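Local coordinates for B12-binding domain-containing protein (Kitasatospora setae, PDB 6WTE) that binds cobalamin and a [4Fe-4S] cluster and, as the radical SAM methylase TsrM, probably catalyses methyl transfer by a non-radical route, at residues Asn70-Tyr75 against Gln462-Glu467; Phe108-Phe113 against Arg412-Thr417; Met419-Ala424 against Ala457-Gln462. One frame throughout, in Å; residues are numbered along the deposited sequence. Where two conformers were deposited one is given.

The three contacts cluster on one side of the chain's centre, with centres about 9 Å apart for contacts 1 and 2, 8 Å for contacts 2 and 3 and 11 Å for contacts 1 and 3, which share Gln462. Contacts 1 and 2 each join the B12-binding part to the radical SAM part, and at their nearest atoms the side chains of Thr71 and Phe414 lie about 3 Å from cobalamin. A salt bridge, Asp72 OD2 to Arg412 NE at 2.9 Å, ties the first pair together. Contacts 2 and 3 meet through Pro415 O and Tyr459 OH, 2.7 Å apart; contact 3, within the radical SAM part, has Ile421 about 12 Å from the iron-sulfur cluster (nearest atoms).

Contact 1 (Asn70-Tyr75 against Gln462-Glu467); sequences NTDTVY and QFMFDE
The carboxylate of Asp72 meets the methyl of Met464 at one oxygen, with OD1 4.0 Å from CE. Asp72 OD1 also accepts a hydrogen bond from Thr71 OG1 at 2.8 Å, on its anti side and 20° out of the carboxylate plane. The other oxygen, OD2, is approached from above the plane by the backbone N of Val74, 2.9 Å away and 62° out of it, which closes an Asx turn; Arg412 also reaches OD2. The second flat group, the Phe465 ring, carries Met464 CG over one face, 3.9 Å above the plane and displaced toward the rim.

Between the segments the contact is made by a single methyl. Met464 CE lies 3.7 Å from Thr71 CB and 3.9 Å from Thr71 OG1, brought there by an extended chain that bends only at its last torsion (chi3 -68°). Met464 was modelled in two conformers, and these distances describe one of them. No hydrogen bond crosses, and just 87 Å² is buried. Replacing Asp72 by an alanine would probably leave Arg412 without its charged mate and the Val74 amide without the acceptor that closes the turn.

The loop 70-75 follows strand 63-67 and leads toward helix 83-96, and it binds cobalamin through Asn70 ND2, Thr71 N and Thr73 O. Segment 462-467 runs between helix 456-461 and strand 475-476. A cobalamin-binding loop of the B12-binding domain thus meets a loop of the radical SAM core. Val83, at the start of helix 83-96, is touched by Thr71, Met464 and Phe465, so the two loops meet over the beginning of that helix.

Contact 2 (Phe108-Phe113 against Arg412-Thr417); sequences FSTMPF and RLFPYT
Thr110 O is the polar atom on which this contact converges, with Pro415, Tyr416 and a water around it. The water donates to it at 2.8 Å and in turn accepts from the backbone N of Tyr416 at 2.9 Å, making a one-water bridge between the segments. Pro415 CG comes to 3.2 Å from Thr110 O, close for a carbon, and Tyr416 presents its ring edge, CD2 lying 3.6 Å from Thr110 O near the plane of the ring. The carbonyl thus takes the water's hydrogen bond and is bordered by carbon on the proline and tyrosine sides.

The side chain of Thr110 turns to the Phe414 ring, OG1 standing 3.6 Å from CD2 at an oblique approach. Its chi1 of 73° lets OG1 reach back to its hydrogen-bond partner Gly107 O while still facing Phe414, and the contact with the ring is packing. Phe414 also sets CE1 over the rim of one face of the Arg412 guanidinium, 4.1 Å above the plane. Similarly, Pro415 CB covers part of one face of the Tyr416 ring, whose hydroxyl is bonded to Glu460.

Phe414 touches cobalamin as well, placing this interface beside the cofactor pocket, where the turn between helices 106-109 and 112-119 meets the loop after strand 404-412. The 219 Å² buried here is held without a direct hydrogen bond: a shared water satisfies two buried backbone groups that belong to different parts of the protein, with the proline and the tyrosine edge beside it.

Contact 3 (Met419-Ala424 against Ala457-Gln462); sequences MGIEIA and AEYERQ
Van der Waals packing between Ile421 and Tyr459 carries this contact, and it is made at the far end of the tyrosine. Tyr459 OH lies 3.4 Å from Ile421 CG1 and 3.8 Å from Ile421 CA, with the two side chains crossing at about a right angle. The Tyr459 OH also approaches Gly420 C more loosely, at 4.4 Å. Tyr459 CG stands opposite its own backbone N (chi1 176°), which carries the ring out from helix 456-461 and toward helix 418-427; the closest CA atoms, those of Gly420 and Glu460, are 10.1 Å apart.

Hydrogen bonds all stay on one side or lead away. Gln462 folds its amide back toward helix 456-461, NE2 donating to Tyr459 O at 3.1 Å with an N-H...O angle of 146°. The donor lies in the carbonyl plane, on a lone pair, and NE2 has Lys448 O as a further acceptor. The hydroxyl of Tyr459 is bonded to Pro415 O, in the loop that enters helix 418-427, while Gly420 N is bonded to Thr417 OG1, the N-cap of the same helix.

Charged groups lie off the interface: Glu458 forms a salt bridge with Lys448. The contact packs together two helices of the radical SAM core, 456-461 and the 418-427 helix that follows strand 404-412. The chemistry implies that Tyr459 does two jobs with one oxygen, touching aliphatic carbon of helix 418-427 while the bond to Pro415 O satisfies its polarity and is likely to set where the phenol ends. The helices are therefore joined mainly through one side chain, over 105 Å² of buried surface.

Contact 1 (Asn70-Tyr75 against Gln462-Glu467)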
loop_
_atom_site.group_PDB
_atom_site.type_symbol
_atom_site.label_atom_id
_atom_site.label_comp_id
_atom_site.label_asym_id
_atom_site.label_seq_id
_atom_site.Cartn_x
_atom_site.Cartn_y
_atom_site.Cartn_z
ATOM N N ASN A 70 -6.363 -0.652 -3.242
ATOM C CA ASN A 70 -6.210 -2.016 -2.755
ATOM C C ASN A 70 -6.926 -2.973 -3.698
ATOM O O ASN A 70 -8.074 -2.728 -4.078
ATOM C CB ASN A 70 -6.780 -2.173 -1.340
ATOM C CG ASN A 70 -6.413 -1.015 -0.423
ATOM O OD1 ASN A 70 -5.273 -0.556 -0.402
ATOM N ND2 ASN A 70 -7.387 -0.542 0.343
ATOM N N THR A 71 -6.247 -4.054 -4.082
ATOM C CA THR A 71 -6.924 -5.102 -4.841
ATOM C C THR A 71 -7.684 -6.052 -3.929
ATOM O O THR A 71 -8.738 -6.569 -4.313
ATOM C CB THR A 71 -5.913 -5.900 -5.664
ATOM O OG1 THR A 71 -4.904 -6.432 -4.789
ATOM C CG2 THR A 71 -5.258 -5.014 -6.701
ATOM N N ASP A 72 -7.144 -6.302 -2.738
ATOM C CA ASP A 72 -7.733 -7.185 -1.741
ATOM C C ASP A 72 -7.094 -6.826 -0.408
ATOM O O ASP A 72 -6.259 -5.924 -0.331
ATOM C CB ASP A 72 -7.536 -8.672 -2.093
ATOM C CG ASP A 72 -6.076 -9.074 -2.216
ATOM O OD1 ASP A 72 -5.413 -8.631 -3.176
ATOM O OD2 ASP A 72 -5.597 -9.858 -1.357
ATOM N N THR A 73 -7.490 -7.538 0.649
ATOM C CA THR A 73 -6.921 -7.241 1.959
ATOM C C THR A 73 -5.469 -7.676 2.073
ATOM O O THR A 73 -4.773 -7.200 2.973
ATOM C CB THR A 73 -7.730 -7.910 3.072
ATOM O OG1 THR A 73 -7.585 -9.332 2.982
ATOM C CG2 THR A 73 -9.202 -7.531 2.969
ATOM N N VAL A 74 -5.013 -8.584 1.202
ATOM C CA VAL A 74 -3.624 -9.040 1.114
ATOM C C VAL A 74 -3.306 -9.972 2.287
ATOM O O VAL A 74 -2.197 -10.507 2.394
ATOM C CB VAL A 74 -2.670 -7.827 0.988
ATOM C CG1 VAL A 74 -1.199 -8.196 1.063
ATOM C CG2 VAL A 74 -2.931 -7.125 -0.342
ATOM N N TYR A 75 -4.300 -10.247 3.131
ATOM C CA TYR A 75 -4.160 -11.284 4.151
ATOM C C TYR A 75 -4.321 -12.642 3.482
ATOM O O TYR A 75 -5.395 -12.949 2.956
ATOM C CB TYR A 75 -5.209 -11.121 5.248
ATOM C CG TYR A 75 -4.936 -10.029 6.254
ATOM C CD1 TYR A 75 -3.801 -10.061 7.056
ATOM C CD2 TYR A 75 -5.835 -8.986 6.430
ATOM C CE1 TYR A 75 -3.558 -9.066 7.993
ATOM C CE2 TYR A 75 -5.599 -7.990 7.362
ATOM C CZ TYR A 75 -4.461 -8.034 8.138
ATOM O OH TYR A 75 -4.228 -7.042 9.066
ATOM N N GLN A 462 -4.261 -14.216 -13.729
ATOM C CA GLN A 462 -4.234 -15.575 -13.192
ATOM C C GLN A 462 -3.916 -15.598 -11.703
ATOM O O GLN A 462 -4.208 -16.591 -11.029
ATOM C CB GLN A 462 -3.211 -16.429 -13.950
ATOM C CG GLN A 462 -1.794 -15.912 -13.807
ATOM C CD GLN A 462 -0.760 -16.734 -14.560
ATOM O OE1 GLN A 462 -0.955 -17.915 -14.827
ATOM N NE2 GLN A 462 0.362 -16.100 -14.890
ATOM N N PHE A 463 -3.321 -14.539 -11.173
ATOM C CA PHE A 463 -3.040 -14.512 -9.748
ATOM C C PHE A 463 -4.261 -14.158 -8.910
ATOM O O PHE A 463 -4.205 -14.272 -7.680
ATOM C CB PHE A 463 -1.896 -13.538 -9.471
ATOM C CG PHE A 463 -0.572 -14.014 -9.994
ATOM C CD1 PHE A 463 -0.226 -13.818 -11.322
ATOM C CD2 PHE A 463 0.323 -14.684 -9.159
ATOM C CE1 PHE A 463 0.977 -14.261 -11.815
ATOM C CE2 PHE A 463 1.545 -15.140 -9.646
ATOM C CZ PHE A 463 1.877 -14.926 -10.974
ATOM N N MET A 464 -5.361 -13.746 -9.542
ATOM C CA MET A 464 -6.582 -13.378 -8.838
ATOM C C MET A 464 -7.828 -14.102 -9.334
ATOM O O MET A 464 -8.799 -14.208 -8.573
ATOM C CB MET A 464 -6.810 -11.863 -8.949
ATOM C CG MET A 464 -7.930 -11.313 -8.091
ATOM S SD MET A 464 -7.813 -9.526 -7.952
ATOM C CE MET A 464 -6.316 -9.354 -6.989
ATOM N N PHE A 465 -7.837 -14.597 -10.570
ATOM C CA PHE A 465 -9.008 -15.219 -11.165
ATOM C C PHE A 465 -8.635 -16.567 -11.762
ATOM O O PHE A 465 -7.530 -16.744 -12.278
ATOM C CB PHE A 465 -9.607 -14.351 -12.280
ATOM C CG PHE A 465 -9.982 -12.965 -11.845
ATOM C CD1 PHE A 465 -11.239 -12.709 -11.321
ATOM C CD2 PHE A 465 -9.096 -11.910 -11.997
ATOM C CE1 PHE A 465 -11.596 -11.434 -10.929
ATOM C CE2 PHE A 465 -9.448 -10.626 -11.608
ATOM C CZ PHE A 465 -10.701 -10.387 -11.075
ATOM N N ASP A 466 -9.568 -17.513 -11.713
ATOM C CA ASP A 466 -9.327 -18.776 -12.390
ATOM C C ASP A 466 -9.739 -18.668 -13.860
ATOM O O ASP A 466 -10.116 -17.601 -14.353
ATOM C CB ASP A 466 -10.029 -19.933 -11.666
ATOM C CG ASP A 466 -11.554 -19.872 -11.739
ATOM O OD1 ASP A 466 -12.131 -19.060 -12.495
ATOM O OD2 ASP A 466 -12.186 -20.673 -11.018
ATOM N N GLU A 467 -9.656 -19.798 -14.567
ATOM C CA GLU A 467 -9.908 -19.813 -16.004
ATOM C C GLU A 467 -11.348 -19.441 -16.336
ATOM O O GLU A 467 -11.622 -18.951 -17.437
ATOM C CB GLU A 467 -9.571 -21.194 -16.574
ATOM C CG GLU A 467 -8.098 -21.598 -16.459
ATOM C CD GLU A 467 -7.706 -22.113 -15.076
ATOM O OE1 GLU A 467 -8.516 -22.000 -14.128
ATOM O OE2 GLU A 467 -6.582 -22.649 -14.943
#

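Contact 2 (Phe108-Phe113 against Arg412-Thr417)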
loop_
_atom_site.group_PDB
_atom_site.type_symbol
_atom_site.label_atom_id
_atom_site.label_comp_id
_atom_site.label_asym_id
_atom_site.label_seq_id
_atom_site.Cartn_x
_atom_site.Cartn_y
_atom_site.Cartn_z
ATOM N N PHE A 108 -3.830 -0.976 -8.136
ATOM C CA PHE A 108 -4.087 -1.051 -9.573
ATOM C C PHE A 108 -2.818 -1.380 -10.355
ATOM O O PHE A 108 -2.835 -2.217 -11.270
ATOM C CB PHE A 108 -4.680 0.279 -10.033
ATOM C CG PHE A 108 -5.129 0.290 -11.466
ATOM C CD1 PHE A 108 -6.424 -0.080 -11.796
ATOM C CD2 PHE A 108 -4.273 0.700 -12.481
ATOM C CE1 PHE A 108 -6.851 -0.052 -13.114
ATOM C CE2 PHE A 108 -4.705 0.719 -13.809
ATOM C CZ PHE A 108 -5.985 0.349 -14.115
ATOM N N SER A 109 -1.701 -0.749 -9.992
ATOM C CA SER A 109 -0.439 -0.915 -10.708
ATOM C C SER A 109 0.200 -2.286 -10.511
ATOM O O SER A 109 1.171 -2.596 -11.215
ATOM C CB SER A 109 0.543 0.179 -10.276
ATOM O OG SER A 109 0.094 1.459 -10.703
ATOM N N THR A 110 -0.306 -3.117 -9.592
ATOM C CA THR A 110 0.203 -4.480 -9.508
ATOM C C THR A 110 -0.365 -5.373 -10.603
ATOM O O THR A 110 0.203 -6.432 -10.885
ATOM C CB THR A 110 -0.106 -5.106 -8.148
ATOM O OG1 THR A 110 -1.502 -5.411 -8.065
ATOM C CG2 THR A 110 0.277 -4.145 -6.996
ATOM N N MET A 111 -1.461 -4.972 -11.224
ATOM C CA MET A 111 -2.063 -5.768 -12.283
ATOM C C MET A 111 -2.890 -4.852 -13.178
ATOM O O MET A 111 -4.098 -5.067 -13.342
ATOM C CB MET A 111 -2.925 -6.880 -11.681
ATOM C CG MET A 111 -3.794 -6.377 -10.521
ATOM S SD MET A 111 -4.852 -7.626 -9.769
ATOM C CE MET A 111 -5.748 -8.250 -11.195
ATOM N N PRO A 112 -2.277 -3.835 -13.790
ATOM C CA PRO A 112 -3.087 -2.797 -14.445
ATOM C C PRO A 112 -3.707 -3.242 -15.751
ATOM O O PRO A 112 -4.797 -2.764 -16.079
ATOM C CB PRO A 112 -2.087 -1.651 -14.650
ATOM C CG PRO A 112 -0.779 -2.363 -14.816
ATOM C CD PRO A 112 -0.834 -3.559 -13.906
ATOM N N PHE A 113 -3.055 -4.120 -16.521
ATOM C CA PHE A 113 -3.675 -4.594 -17.756
ATOM C C PHE A 113 -4.890 -5.463 -17.456
ATOM O O PHE A 113 -5.936 -5.322 -18.101
ATOM C CB PHE A 113 -2.662 -5.377 -18.602
ATOM C CG PHE A 113 -1.556 -4.536 -19.172
ATOM C CD1 PHE A 113 -0.483 -4.154 -18.386
ATOM C CD2 PHE A 113 -1.583 -4.139 -20.499
ATOM C CE1 PHE A 113 0.548 -3.388 -18.915
ATOM C CE2 PHE A 113 -0.557 -3.375 -21.032
ATOM C CZ PHE A 113 0.507 -2.999 -20.238
ATOM N N ARG A 412 0.187 -13.444 -0.218
ATOM C CA ARG A 412 -0.559 -13.287 -1.464
ATOM C C ARG A 412 0.416 -13.001 -2.600
ATOM O O ARG A 412 1.247 -12.091 -2.499
ATOM C CB ARG A 412 -1.582 -12.153 -1.347
ATOM C CG ARG A 412 -2.928 -12.566 -0.778
ATOM C CD ARG A 412 -3.894 -13.028 -1.865
ATOM N NE ARG A 412 -4.232 -11.938 -2.781
ATOM C CZ ARG A 412 -3.995 -11.947 -4.087
ATOM N NH1 ARG A 412 -3.437 -13.007 -4.667
ATOM N NH2 ARG A 412 -4.338 -10.899 -4.818
ATOM N N LEU A 413 0.315 -13.782 -3.679
ATOM C CA LEU A 413 1.228 -13.685 -4.810
ATOM C C LEU A 413 0.707 -12.717 -5.862
ATOM O O LEU A 413 -0.481 -12.714 -6.179
ATOM C CB LEU A 413 1.433 -15.059 -5.448
ATOM C CG LEU A 413 2.095 -16.091 -4.531
ATOM C CD1 LEU A 413 2.171 -17.426 -5.222
ATOM C CD2 LEU A 413 3.477 -15.613 -4.126
ATOM N N PHE A 414 1.615 -11.920 -6.421
ATOM C CA PHE A 414 1.306 -10.941 -7.449
ATOM C C PHE A 414 2.252 -11.116 -8.628
ATOM O O PHE A 414 3.354 -11.654 -8.470
ATOM C CB PHE A 414 1.395 -9.516 -6.881
ATOM C CG PHE A 414 0.264 -9.182 -5.955
ATOM C CD1 PHE A 414 0.312 -9.555 -4.618
ATOM C CD2 PHE A 414 -0.859 -8.521 -6.425
ATOM C CE1 PHE A 414 -0.736 -9.262 -3.763
ATOM C CE2 PHE A 414 -1.909 -8.222 -5.573
ATOM C CZ PHE A 414 -1.845 -8.596 -4.242
ATOM N N PRO A 415 1.830 -10.709 -9.831
ATOM C CA PRO A 415 2.582 -11.093 -11.039
ATOM C C PRO A 415 3.982 -10.510 -11.113
ATOM O O PRO A 415 4.887 -11.169 -11.639
ATOM C CB PRO A 415 1.693 -10.580 -12.183
ATOM C CG PRO A 415 0.811 -9.539 -11.549
ATOM C CD PRO A 415 0.561 -10.037 -10.168
ATOM N N TYR A 416 4.197 -9.298 -10.611
ATOM C CA TYR A 416 5.502 -8.672 -10.766
ATOM C C TYR A 416 6.230 -8.634 -9.433
ATOM O O TYR A 416 6.714 -7.588 -8.996
ATOM C CB TYR A 416 5.348 -7.283 -11.376
ATOM C CG TYR A 416 4.572 -7.370 -12.661
ATOM C CD1 TYR A 416 5.123 -7.997 -13.768
ATOM C CD2 TYR A 416 3.274 -6.880 -12.753
ATOM C CE1 TYR A 416 4.418 -8.114 -14.951
ATOM C CE2 TYR A 416 2.552 -6.988 -13.941
ATOM C CZ TYR A 416 3.133 -7.612 -15.032
ATOM O OH TYR A 416 2.447 -7.734 -16.214
ATOM N N THR A 417 6.279 -9.783 -8.781
ATOM C CA THR A 417 7.133 -10.007 -7.637
ATOM C C THR A 417 8.042 -11.185 -7.947
ATOM O O THR A 417 7.649 -12.093 -8.686
ATOM C CB THR A 417 6.334 -10.303 -6.364
ATOM O OG1 THR A 417 5.644 -11.553 -6.505
ATOM C CG2 THR A 417 5.325 -9.192 -6.091
HETATM O O HOH W 1 2.457 -7.343 -9.404
#

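Contact 3 (Met419-Ala424 against Ala457-Gln462)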
loop_
_atom_site.group_PDB
_atom_site.type_symbol
_atom_site.label_atom_id
_atom_site.label_comp_id
_atom_site.label_asym_id
_atom_site.label_seq_id
_atom_site.Cartn_x
_atom_site.Cartn_y
_atom_site.Cartn_z
ATOM N N MET A 419 8.731 -13.665 -6.180
ATOM C CA MET A 419 8.035 -14.880 -5.760
ATOM C C MET A 419 7.019 -15.320 -6.804
ATOM O O MET A 419 6.987 -16.489 -7.200
ATOM C CB MET A 419 7.341 -14.665 -4.412
ATOM C CG MET A 419 8.247 -14.828 -3.198
ATOM S SD MET A 419 8.704 -16.551 -2.937
ATOM C CE MET A 419 7.191 -17.223 -2.243
ATOM N N GLY A 420 6.159 -14.398 -7.247
ATOM C CA GLY A 420 5.172 -14.767 -8.251
ATOM C C GLY A 420 5.811 -15.251 -9.540
ATOM O O GLY A 420 5.365 -16.233 -10.134
ATOM N N ILE A 421 6.867 -14.564 -9.984
ATOM C CA ILE A 421 7.570 -14.952 -11.205
ATOM C C ILE A 421 8.198 -16.331 -11.041
ATOM O O ILE A 421 8.054 -17.208 -11.900
ATOM C CB ILE A 421 8.627 -13.889 -11.560
ATOM C CG1 ILE A 421 7.952 -12.565 -11.931
ATOM C CG2 ILE A 421 9.555 -14.390 -12.649
ATOM C CD1 ILE A 421 8.909 -11.383 -11.989
ATOM N N GLU A 422 8.903 -16.546 -9.928
ATOM C CA GLU A 422 9.563 -17.831 -9.721
ATOM C C GLU A 422 8.552 -18.962 -9.580
ATOM O O GLU A 422 8.760 -20.058 -10.119
ATOM C CB GLU A 422 10.473 -17.763 -8.493
ATOM C CG GLU A 422 11.011 -19.112 -8.039
ATOM C CD GLU A 422 11.880 -19.802 -9.080
ATOM O OE1 GLU A 422 12.402 -19.120 -9.991
ATOM O OE2 GLU A 422 12.053 -21.038 -8.973
ATOM N N ILE A 423 7.448 -18.721 -8.869
ATOM C CA ILE A 423 6.452 -19.772 -8.713
ATOM C C ILE A 423 5.775 -20.068 -10.048
ATOM O O ILE A 423 5.496 -21.227 -10.372
ATOM C CB ILE A 423 5.450 -19.395 -7.612
ATOM C CG1 ILE A 423 6.137 -19.525 -6.249
ATOM C CG2 ILE A 423 4.229 -20.287 -7.671
ATOM C CD1 ILE A 423 5.385 -18.901 -5.108
ATOM N N ALA A 424 5.531 -19.036 -10.860
ATOM C CA ALA A 424 5.024 -19.282 -12.210
ATOM C C ALA A 424 6.014 -20.098 -13.038
ATOM O O ALA A 424 5.614 -20.992 -13.792
ATOM C CB ALA A 424 4.702 -17.961 -12.906
ATOM N N ALA A 457 -2.450 -8.872 -19.652
ATOM C CA ALA A 457 -3.662 -9.120 -18.880
ATOM C C ALA A 457 -3.779 -10.584 -18.477
ATOM O O ALA A 457 -4.156 -10.887 -17.340
ATOM C CB ALA A 457 -4.900 -8.680 -19.661
ATOM N N GLU A 458 -3.469 -11.510 -19.393
ATOM C CA GLU A 458 -3.531 -12.924 -19.033
ATOM C C GLU A 458 -2.539 -13.254 -17.930
ATOM O O GLU A 458 -2.874 -13.972 -16.984
ATOM C CB GLU A 458 -3.268 -13.817 -20.249
ATOM C CG GLU A 458 -3.325 -15.295 -19.885
ATOM C CD GLU A 458 -3.013 -16.222 -21.045
ATOM O OE1 GLU A 458 -2.640 -15.731 -22.130
ATOM O OE2 GLU A 458 -3.145 -17.447 -20.858
ATOM N N TYR A 459 -1.311 -12.744 -18.039
ATOM C CA TYR A 459 -0.303 -13.030 -17.020
ATOM C C TYR A 459 -0.710 -12.468 -15.663
ATOM O O TYR A 459 -0.444 -13.078 -14.620
ATOM C CB TYR A 459 1.057 -12.469 -17.441
ATOM C CG TYR A 459 2.100 -12.661 -16.366
ATOM C CD1 TYR A 459 2.527 -13.935 -16.031
ATOM C CD2 TYR A 459 2.636 -11.578 -15.667
ATOM C CE1 TYR A 459 3.463 -14.141 -15.047
ATOM C CE2 TYR A 459 3.584 -11.777 -14.667
ATOM C CZ TYR A 459 3.985 -13.062 -14.361
ATOM O OH TYR A 459 4.924 -13.290 -13.376
ATOM N N GLU A 460 -1.365 -11.307 -15.658
ATOM C CA GLU A 460 -1.699 -10.664 -14.393
ATOM C C GLU A 460 -2.946 -11.271 -13.765
ATOM O O GLU A 460 -2.996 -11.462 -12.544
ATOM C CB GLU A 460 -1.875 -9.159 -14.608
ATOM C CG GLU A 460 -0.600 -8.460 -15.052
ATOM C CD GLU A 460 -0.843 -7.046 -15.537
ATOM O OE1 GLU A 460 -1.993 -6.571 -15.442
ATOM O OE2 GLU A 460 0.114 -6.409 -16.016
ATOM N N ARG A 461 -3.956 -11.593 -14.575
ATOM C CA ARG A 461 -5.242 -11.978 -14.002
ATOM C C ARG A 461 -5.185 -13.340 -13.319
ATOM O O ARG A 461 -5.974 -13.597 -12.407
ATOM C CB ARG A 461 -6.329 -11.957 -15.081
ATOM C CG ARG A 461 -6.237 -13.092 -16.094
ATOM C CD ARG A 461 -7.063 -12.786 -17.345
ATOM N NE ARG A 461 -7.011 -13.905 -18.278
ATOM C CZ ARG A 461 -6.970 -13.790 -19.603
ATOM N NH1 ARG A 461 -6.957 -12.593 -20.182
ATOM N NH2 ARG A 461 -6.925 -14.885 -20.352
ATOM N N GLN A 462 -4.261 -14.216 -13.729
ATOM C CA GLN A 462 -4.234 -15.575 -13.192
ATOM C C GLN A 462 -3.916 -15.598 -11.703
ATOM O O GLN A 462 -4.208 -16.591 -11.029
ATOM C CB GLN A 462 -3.211 -16.429 -13.950
ATOM C CG GLN A 462 -1.794 -15.912 -13.807
ATOM C CD GLN A 462 -0.760 -16.734 -14.560
ATOM O OE1 GLN A 462 -0.955 -17.915 -14.827
ATOM N NE2 GLN A 462 0.362 -16.100 -14.890
#